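Local coordinates for protein CaaX farnesyltransferase alpha subunit Ram2 (PDB 4L9P) that forms the alpha subunit of a heterodimeric protein prenyltransferase that probably attaches farnesyl, and perhaps also geranylgeranyl, groups to proteins ending in a CaaX motif, at residues M330-L333 with L334-Y338; P340-R343 with N344-Y348. The protein carries 1 engineered substitution. All coordinates share one frame; numbering follows the deposited sequence.

Contact 1: M330-L333 with L334-Y338; sequences MLTL and LKEKY. With EDO (1,2-ethanediol), chain H.
At the rim of the Y338 ring, L333 CB lies in the ring plane and meets CD2 at 4.0 Å, while K337 CB sits over one face, displaced toward the perimeter. L333 O approaches the same ring obliquely, 3.5 Å from Y338 CD2. This carbonyl is also where the helix widens: it accepts hydrogen bonds from K337 N and, at 3.0 Å, from Y338 N. The second donor is five residues on, the mark of a pi-type turn, here closing the C-terminal end of a helix in this all-helical subunit; the Y338 N-H meets the oxygen at 157° against 143° for K337. Earlier turns keep ordinary i to i+4 bonds, such as K335 N to L331 O at 2.9 Å. On the outer side, T332 and E336 run alongside each other, and T332 CG2 touches E336 CD at 3.6 Å. T332 OG1 bonds to V328 O and receives a hydrogen bond of 2.7 Å from a water, which accepts one of 2.9 Å from K335 NZ. The lysine gets there with CG between its backbone N and carbonyl carbon (chi1 87°) and an extended chain beyond. NZ also forms a salt bridge with E347. At the helix end, 1,2-ethanediol donates from O1 to Y338 O at 2.7 Å and also bonds to E257. The buried side of helix 323-338 packs against two helices: L331 and L334 touch helix 343-362, whereas M330, L334 and Y338 contact I307 on helix 304-317. K337 and Y338 additionally pack on L81 and I82 of the beta subunit.

Contact 2: P340-R343 with N344-Y348; sequences PIRR and NYWEY
Carbonyl R342 O, at the N-cap position, starts helix 343-362 by accepting a hydrogen bond of 3.0 Å from W346 N in the carbonyl plane and a weak one from Y345 N, E347 N follows with 2.8 Å to R343 O, and a water taking N344 N and donating to I341 O links the preceding 3-10 segment to the helix start. The same R342 oxygen lies over one face of the indole, 3.3 Å from W346 CD1. Further out, the bend of R342 at chi3 (64°) lays its guanidinium against the CZ2-CH2 edge of W346, which sits over one guanidinium face; NH1 is 3.5 Å from CZ2, with the planes 51° apart. Y345 runs alongside the guanidinium almost parallel to it, with CD2 at 4.1 Å from R342 NH2. The polar ends are fixed elsewhere: NH1 forms a salt bridge with D339, NE bonds to S346 of the beta subunit, and W346 NE1 bonds to D339 O. R343 has a fully extended chain, and its NE makes a salt bridge of 3.2 Å to E347 OE2 in the conformers described of both residues, so perhaps only part of the time. The N-H points nearly straight at the oxygen (170°), in the guanidinium plane but from above the carboxylate plane; the same OE2 also takes K335 NZ in a salt bridge. This N-cap opens the second helix of an antiparallel hairpin, as in the prenyltransferase alpha subunit family. W346 packs on helix 323-338 and, with R342, touches E308 of helix 304-317. N344 bonds to S480 and Y401 of the beta subunit, placing this helix start at the subunit interface.

Contacts 1 and 2 follow each other along the chain, their centres 9 Å apart, and together they form the end of helix 323-338, the short turn and the start of helix 343-362, a helical hairpin. Packing draws the two arms together: L331 CD2 meets W346 CE3 at 3.6 Å, and L334 CB meets W346 NE1 at 3.6 Å. On the more exposed side, K335 NZ lies 3.1 Å from E347 OE2, the oxygen that also accepts from R343 NE in contact 2. Both contacts lie toward the C-terminal end of the chain, their centres about 32 and 28 Å from the centre of the chain, and both also touch the beta subunit.

Contact 1: M330-L333 with L334-Y338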
loop_
_atom_site.group_PDB
_atom_site.type_symbol
_atom_site.label_atom_id
_atom_site.label_comp_id
_atom_site.label_asym_id
_atom_site.label_seq_id
_atom_site.Cartn_x
_atom_site.Cartn_y
_atom_site.Cartn_z
ATOM N N MET A 330 -16.004 10.794 26.837
ATOM C CA MET A 330 -15.104 9.692 26.468
ATOM C C MET A 330 -14.090 10.191 25.435
ATOM O O MET A 330 -12.899 9.891 25.555
ATOM C CB MET A 330 -15.914 8.524 25.916
ATOM C CG MET A 330 -16.818 7.855 26.911
ATOM S SD MET A 330 -15.923 7.167 28.344
ATOM C CE MET A 330 -16.166 8.508 29.585
ATOM N N LEU A 331 -14.564 10.973 24.443
ATOM C CA LEU A 331 -13.668 11.432 23.387
ATOM C C LEU A 331 -12.633 12.428 23.925
ATOM O O LEU A 331 -11.505 12.526 23.437
ATOM C CB LEU A 331 -14.493 12.007 22.250
ATOM C CG LEU A 331 -15.275 10.931 21.456
ATOM C CD1 LEU A 331 -16.400 11.613 20.691
ATOM C CD2 LEU A 331 -14.367 10.217 20.391
ATOM N N THR A 332 -13.050 13.210 24.935
ATOM C CA THR A 332 -12.139 14.107 25.616
ATOM C C THR A 332 -11.041 13.338 26.379
ATOM O O THR A 332 -9.860 13.738 26.341
ATOM C CB THR A 332 -12.942 15.033 26.537
ATOM O OG1 THR A 332 -13.850 15.799 25.731
ATOM C CG2 THR A 332 -11.980 15.975 27.223
ATOM N N LEU A 333 -11.409 12.242 27.040
ATOM C CA LEU A 333 -10.374 11.414 27.649
ATOM C C LEU A 333 -9.356 10.913 26.605
ATOM O O LEU A 333 -8.168 10.863 26.886
ATOM C CB LEU A 333 -10.975 10.219 28.382
ATOM C CG LEU A 333 -11.814 10.606 29.606
ATOM C CD1 LEU A 333 -12.519 9.387 30.198
ATOM C CD2 LEU A 333 -10.903 11.196 30.646
ATOM N N LEU A 334 -9.843 10.497 25.431
ATOM C CA LEU A 334 -8.949 10.023 24.369
ATOM C C LEU A 334 -8.050 11.163 23.894
ATOM O O LEU A 334 -6.837 10.961 23.755
ATOM C CB LEU A 334 -9.776 9.462 23.219
ATOM C CG LEU A 334 -10.388 8.091 23.547
ATOM C CD1 LEU A 334 -11.522 7.727 22.599
ATOM C CD2 LEU A 334 -9.304 6.934 23.491
ATOM N N LYS A 335 -8.613 12.342 23.639
ATOM C CA LYS A 335 -7.823 13.385 23.057
ATOM C C LYS A 335 -6.811 13.964 24.040
ATOM O O LYS A 335 -5.739 14.405 23.622
ATOM C CB LYS A 335 -8.735 14.443 22.408
ATOM C CG LYS A 335 -9.193 15.481 23.257
ATOM C CD LYS A 335 -10.086 16.495 22.466
ATOM C CE LYS A 335 -10.231 17.753 23.303
ATOM N NZ LYS A 335 -11.145 18.668 22.693
ATOM N N GLU A 336 -7.125 13.933 25.332
ATOM C CA GLU A 336 -6.250 14.556 26.305
ATOM C C GLU A 336 -5.246 13.613 26.921
ATOM O O GLU A 336 -4.165 14.044 27.319
ATOM C CB GLU A 336 -7.066 15.260 27.422
ATOM C CG GLU A 336 -7.887 16.445 26.866
ATOM C CD GLU A 336 -8.627 17.223 27.878
ATOM O OE1 GLU A 336 -8.752 16.729 29.023
ATOM O OE2 GLU A 336 -9.071 18.350 27.513
ATOM N N LYS A 337 -5.603 12.346 27.040
ATOM C CA LYS A 337 -4.793 11.406 27.828
ATOM C C LYS A 337 -4.498 10.097 27.123
ATOM O O LYS A 337 -3.338 9.685 27.040
ATOM C CB LYS A 337 -5.524 11.037 29.137
ATOM C CG LYS A 337 -5.569 12.069 30.176
ATOM C CD LYS A 337 -5.973 11.475 31.569
ATOM C CE LYS A 337 -4.986 10.419 32.171
ATOM N NZ LYS A 337 -5.163 10.277 33.717
ATOM N N TYR A 338 -5.540 9.432 26.618
ATOM C CA TYR A 338 -5.353 7.989 26.335
ATOM C C TYR A 338 -5.006 7.676 24.857
ATOM O O TYR A 338 -4.480 6.587 24.614
ATOM C CB TYR A 338 -6.591 7.218 26.790
ATOM C CG TYR A 338 -6.696 7.284 28.296
ATOM C CD1 TYR A 338 -5.724 6.702 29.106
ATOM C CD2 TYR A 338 -7.697 8.004 28.904
ATOM C CE1 TYR A 338 -5.784 6.794 30.489
ATOM C CE2 TYR A 338 -7.756 8.120 30.269
ATOM C CZ TYR A 338 -6.804 7.498 31.060
ATOM O OH TYR A 338 -6.893 7.637 32.407
HETATM C C1 EDO H . -2.748 4.335 22.354
HETATM O O1 EDO H . -2.584 5.579 23.046
HETATM C C2 EDO H . -1.753 3.355 22.975
HETATM O O2 EDO H . -2.072 3.053 24.356
HETATM O O HOH W 1 -13.324 18.180 24.603
#

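Contact 2: P340-R343 with N344-Y348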
loop_
_atom_site.group_PDB
_atom_site.type_symbol
_atom_site.label_atom_id
_atom_site.label_comp_id
_atom_site.label_asym_id
_atom_site.label_seq_id
_atom_site.Cartn_x
_atom_site.Cartn_y
_atom_site.Cartn_z
ATOM N N PRO A 340 -3.769 10.681 22.437
ATOM C CA PRO A 340 -3.800 12.101 22.048
ATOM C C PRO A 340 -3.289 12.385 20.648
ATOM O O PRO A 340 -3.646 13.408 20.086
ATOM C CB PRO A 340 -2.885 12.779 23.087
ATOM C CG PRO A 340 -2.883 11.805 24.288
ATOM C CD PRO A 340 -2.834 10.471 23.552
ATOM N N ILE A 341 -2.484 11.490 20.043
ATOM C CA ILE A 341 -2.036 11.826 18.681
ATOM C C ILE A 341 -3.214 11.868 17.698
ATOM O O ILE A 341 -3.092 12.442 16.597
ATOM C CB ILE A 341 -0.924 10.817 18.215
ATOM C CG1 ILE A 341 -0.101 11.408 17.088
ATOM C CG2 ILE A 341 -1.555 9.483 17.726
ATOM C CD1 ILE A 341 0.736 12.609 17.492
ATOM N N ARG A 342 -4.325 11.216 18.068
ATOM C CA ARG A 342 -5.477 11.170 17.162
ATOM C C ARG A 342 -6.522 12.259 17.531
ATOM O O ARG A 342 -7.690 12.192 17.131
ATOM C CB ARG A 342 -6.139 9.790 17.237
ATOM C CG ARG A 342 -5.141 8.737 16.639
ATOM C CD ARG A 342 -5.590 7.316 16.901
ATOM N NE ARG A 342 -6.853 7.016 16.227
ATOM C CZ ARG A 342 -7.634 6.002 16.577
ATOM N NH1 ARG A 342 -7.326 5.263 17.672
ATOM N NH2 ARG A 342 -8.747 5.801 15.893
ATOM N N ARG A 343 -6.058 13.282 18.274
ATOM C CA ARG A 343 -6.915 14.385 18.735
ATOM C C ARG A 343 -7.836 14.945 17.645
ATOM O O ARG A 343 -9.009 15.240 17.892
ATOM C CB ARG A 343 -5.993 15.479 19.224
ATOM C CG ARG A 343 -6.688 16.776 19.567
ATOM C CD ARG A 343 -5.631 17.716 20.177
ATOM N NE ARG A 343 -6.156 19.031 20.490
ATOM C CZ ARG A 343 -5.423 20.047 20.956
ATOM N NH1 ARG A 343 -4.098 19.908 21.143
ATOM N NH2 ARG A 343 -6.008 21.214 21.194
ATOM N N ASN A 344 -7.318 15.111 16.410
ATOM C CA ASN A 344 -8.134 15.786 15.384
ATOM C C ASN A 344 -9.282 14.887 14.942
ATOM O O ASN A 344 -10.363 15.371 14.571
ATOM C CB ASN A 344 -7.317 16.269 14.173
ATOM C CG ASN A 344 -6.400 17.433 14.551
ATOM O OD1 ASN A 344 -6.787 18.298 15.385
ATOM N ND2 ASN A 344 -5.172 17.423 14.069
ATOM N N TYR A 345 -9.061 13.562 14.970
ATOM C CA TYR A 345 -10.163 12.658 14.678
ATOM C C TYR A 345 -11.162 12.604 15.848
ATOM O O TYR A 345 -12.391 12.635 15.637
ATOM C CB TYR A 345 -9.585 11.236 14.362
ATOM C CG TYR A 345 -10.710 10.211 14.264
ATOM C CD1 TYR A 345 -11.654 10.261 13.201
ATOM C CD2 TYR A 345 -10.868 9.241 15.247
ATOM C CE1 TYR A 345 -12.715 9.375 13.157
ATOM C CE2 TYR A 345 -11.940 8.334 15.201
ATOM C CZ TYR A 345 -12.838 8.426 14.163
ATOM O OH TYR A 345 -13.905 7.553 14.122
ATOM N N TRP A 346 -10.664 12.559 17.083
ATOM C CA TRP A 346 -11.610 12.606 18.225
ATOM C C TRP A 346 -12.410 13.927 18.188
ATOM O O TRP A 346 -13.619 13.898 18.471
ATOM C CB TRP A 346 -10.903 12.535 19.567
ATOM C CG TRP A 346 -9.942 11.324 19.680
ATOM C CD1 TRP A 346 -8.673 11.374 20.155
ATOM C CD2 TRP A 346 -10.199 9.916 19.368
ATOM N NE1 TRP A 346 -8.084 10.101 20.144
ATOM C CE2 TRP A 346 -9.007 9.191 19.691
ATOM C CE3 TRP A 346 -11.306 9.200 18.851
ATOM C CZ2 TRP A 346 -8.893 7.807 19.490
ATOM C CZ3 TRP A 346 -11.188 7.821 18.676
ATOM C CH2 TRP A 346 -9.999 7.146 18.969
ATOM N N GLU A 347 -11.782 15.041 17.811
ATOM C CA GLU A 347 -12.511 16.313 17.806
ATOM C C GLU A 347 -13.525 16.320 16.660
ATOM O O GLU A 347 -14.596 16.898 16.806
ATOM C CB GLU A 347 -11.561 17.523 17.761
ATOM C CG GLU A 347 -10.761 17.697 19.053
ATOM C CD GLU A 347 -9.800 18.903 19.095
ATOM O OE1 GLU A 347 -9.486 19.512 18.048
ATOM O OE2 GLU A 347 -9.310 19.199 20.195
ATOM N N TYR A 348 -13.182 15.676 15.541
ATOM C CA TYR A 348 -14.153 15.523 14.424
ATOM C C TYR A 348 -15.389 14.730 14.928
ATOM O O TYR A 348 -16.547 15.103 14.642
ATOM C CB TYR A 348 -13.492 14.817 13.236
ATOM C CG TYR A 348 -14.416 14.402 12.135
ATOM C CD1 TYR A 348 -14.889 15.343 11.237
ATOM C CD2 TYR A 348 -14.779 13.052 11.950
ATOM C CE1 TYR A 348 -15.722 14.982 10.179
ATOM C CE2 TYR A 348 -15.626 12.680 10.898
ATOM C CZ TYR A 348 -16.080 13.643 10.003
ATOM O OH TYR A 348 -16.923 13.295 8.961
HETATM O O HOH W 2 -4.640 14.506 15.512
#